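Local coordinates for protein copper-containing nitrite reductase (Hyphomicrobium denitrificans 1NES1, PDB 6TFO) that probably reduces nitrite to nitric oxide with electrons from cytochrome c, using copper ions bound in a homotrimeric three-domain enzyme, at residues C[289-294]-C[351-356]. Residues are numbered along the deposited sequence; the frame is centred on the assembly and turned at random.
Sequences PQVDRE and TVRIFF
R353 uses all three guanidinium nitrogens on two oxygens of segment 289-294. NE and NH1 grip E294 side-on, and both bonds end on OE2, with R353 NH1 to E294 OE2 at 2.9 Å. The NE bond takes the anti lone pair of that oxygen. NH1 comes from above the carboxylate plane; the carboxylate and guanidinium planes stand 75° apart. NH1 is shared: with NH2 it also grips the carbonyl of P289, and R353 NH2 lies 3.2 Å from P289 O. Both oxygens lie close to the guanidinium plane, so these bonds fix its rotation. CG1 of V291 covers one face of the group, 3.4 Å from R353 NH1. The bend at chi3 (46°) turns the guanidinium back toward the loop. E294 has a second charged mate, since its OE1 pairs with R201. E294 OE2 also sits at the edge of the F355 ring, 3.4 Å from F355 CE2. A leucine at R353 would probably leave the P289 carbonyl without these donors and E294 with R201 as its main charged partner.

Just before strand 293-302, D292 bonds reciprocally with T351, the first residue of strand 351-360. T351 N gives to D292 OD2 at 2.8 Å, and D292 N gives to T351 OG1 at 3.1 Å. The T351 hydroxyl adds a weak bond to OD2. It reaches D292 N because OG1 sits between its own backbone N and carbonyl carbon (chi1 55°). The backbone then takes over: R293 N bonds to T351 O, and R353 N to R293 O at 2.7 Å. The guanidinium of R293 leads away to E350. This is the parallel pairing of strands 293-302 and 351-360 in one sheet of a cupredoxin-like beta sandwich, away from the copper sites.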
# COMPACT_ATOMS: atom_id res chain seq x y z
N PRO C 289 15.80 20.83 56.39
CA PRO C 289 15.15 20.30 57.59
C PRO C 289 15.54 18.85 57.84
O PRO C 289 15.63 18.08 56.90
CB PRO C 289 13.66 20.46 57.24
CG PRO C 289 13.62 21.70 56.36
CD PRO C 289 14.90 21.66 55.56
N GLN C 290 15.81 18.50 59.10
CA GLN C 290 16.21 17.13 59.46
C GLN C 290 15.03 16.23 59.14
O GLN C 290 13.91 16.60 59.41
CB GLN C 290 16.63 16.99 60.92
CG GLN C 290 16.96 15.55 61.29
CD GLN C 290 17.21 15.35 62.77
OE1 GLN C 290 16.84 14.32 63.35
NE2 GLN C 290 17.85 16.32 63.39
N VAL C 291 15.30 15.06 58.59
CA VAL C 291 14.28 14.05 58.23
C VAL C 291 14.90 12.67 58.48
O VAL C 291 16.14 12.58 58.51
CB VAL C 291 13.89 14.33 56.76
CG1 VAL C 291 14.83 13.67 55.77
CG2 VAL C 291 12.45 13.94 56.48
N ASP C 292 14.09 11.64 58.69
CA ASP C 292 14.61 10.29 59.05
C ASP C 292 15.30 9.65 57.84
O ASP C 292 16.42 9.13 58.02
CB ASP C 292 13.50 9.42 59.63
CG ASP C 292 12.90 10.07 60.86
OD1 ASP C 292 13.68 10.61 61.66
OD2 ASP C 292 11.67 10.06 60.97
N ARG C 293 14.68 9.68 56.66
CA ARG C 293 15.21 8.92 55.49
C ARG C 293 15.06 9.72 54.19
O ARG C 293 13.97 10.32 53.95
CB ARG C 293 14.54 7.56 55.39
CG ARG C 293 15.41 6.56 54.65
CD ARG C 293 14.67 5.26 54.51
NE ARG C 293 14.41 4.64 55.79
CZ ARG C 293 15.29 3.94 56.49
NH1 ARG C 293 14.92 3.39 57.64
NH2 ARG C 293 16.52 3.77 56.06
N GLU C 294 16.12 9.67 53.38
CA GLU C 294 16.21 10.35 52.07
C GLU C 294 16.29 9.35 50.91
O GLU C 294 16.90 8.25 51.07
CB GLU C 294 17.45 11.22 52.08
CG GLU C 294 17.43 12.31 53.12
CD GLU C 294 18.54 13.32 52.90
OE1 GLU C 294 19.72 12.89 52.84
OE2 GLU C 294 18.21 14.52 52.74
N THR C 351 9.74 10.29 58.96
CA THR C 351 9.62 11.34 57.92
C THR C 351 10.58 10.97 56.79
O THR C 351 11.76 10.70 57.08
CB THR C 351 9.90 12.73 58.47
OG1 THR C 351 11.19 12.62 59.06
CG2 THR C 351 8.85 13.21 59.46
N VAL C 352 10.07 10.94 55.56
CA VAL C 352 10.80 10.53 54.34
C VAL C 352 10.92 11.75 53.43
O VAL C 352 9.90 12.49 53.28
CB VAL C 352 10.04 9.38 53.64
CG1 VAL C 352 10.63 9.10 52.26
CG2 VAL C 352 10.02 8.14 54.51
N ARG C 353 12.11 11.99 52.89
CA ARG C 353 12.32 13.01 51.83
C ARG C 353 12.68 12.29 50.52
O ARG C 353 13.62 11.47 50.54
CB ARG C 353 13.40 14.03 52.20
CG ARG C 353 13.84 14.86 51.00
CD ARG C 353 14.54 16.14 51.35
NE ARG C 353 15.53 15.90 52.37
CZ ARG C 353 15.59 16.52 53.54
NH1 ARG C 353 16.55 16.20 54.39
NH2 ARG C 353 14.73 17.48 53.85
N ILE C 354 12.00 12.63 49.43
CA ILE C 354 12.37 12.20 48.05
C ILE C 354 12.90 13.42 47.29
O ILE C 354 12.13 14.38 47.10
CB ILE C 354 11.19 11.53 47.33
CG1 ILE C 354 10.59 10.38 48.14
CG2 ILE C 354 11.61 11.10 45.93
CD1 ILE C 354 9.33 9.80 47.58
N PHE C 355 14.18 13.39 46.90
CA PHE C 355 14.74 14.24 45.83
C PHE C 355 14.31 13.65 44.49
O PHE C 355 14.80 12.55 44.12
CB PHE C 355 16.27 14.30 45.92
CG PHE C 355 16.79 14.85 47.21
CD1 PHE C 355 16.76 16.21 47.46
CD2 PHE C 355 17.30 14.01 48.17
CE1 PHE C 355 17.24 16.71 48.66
CE2 PHE C 355 17.79 14.52 49.37
CZ PHE C 355 17.75 15.87 49.61
N PHE C 356 13.39 14.33 43.80
CA PHE C 356 12.76 13.87 42.54
C PHE C 356 13.08 14.87 41.43
O PHE C 356 12.68 16.04 41.54
CB PHE C 356 11.25 13.72 42.67
CG PHE C 356 10.59 13.28 41.38
CD1 PHE C 356 10.73 11.98 40.92
CD2 PHE C 356 9.88 14.18 40.61
CE1 PHE C 356 10.14 11.59 39.73
CE2 PHE C 356 9.29 13.78 39.42
CZ PHE C 356 9.43 12.49 38.97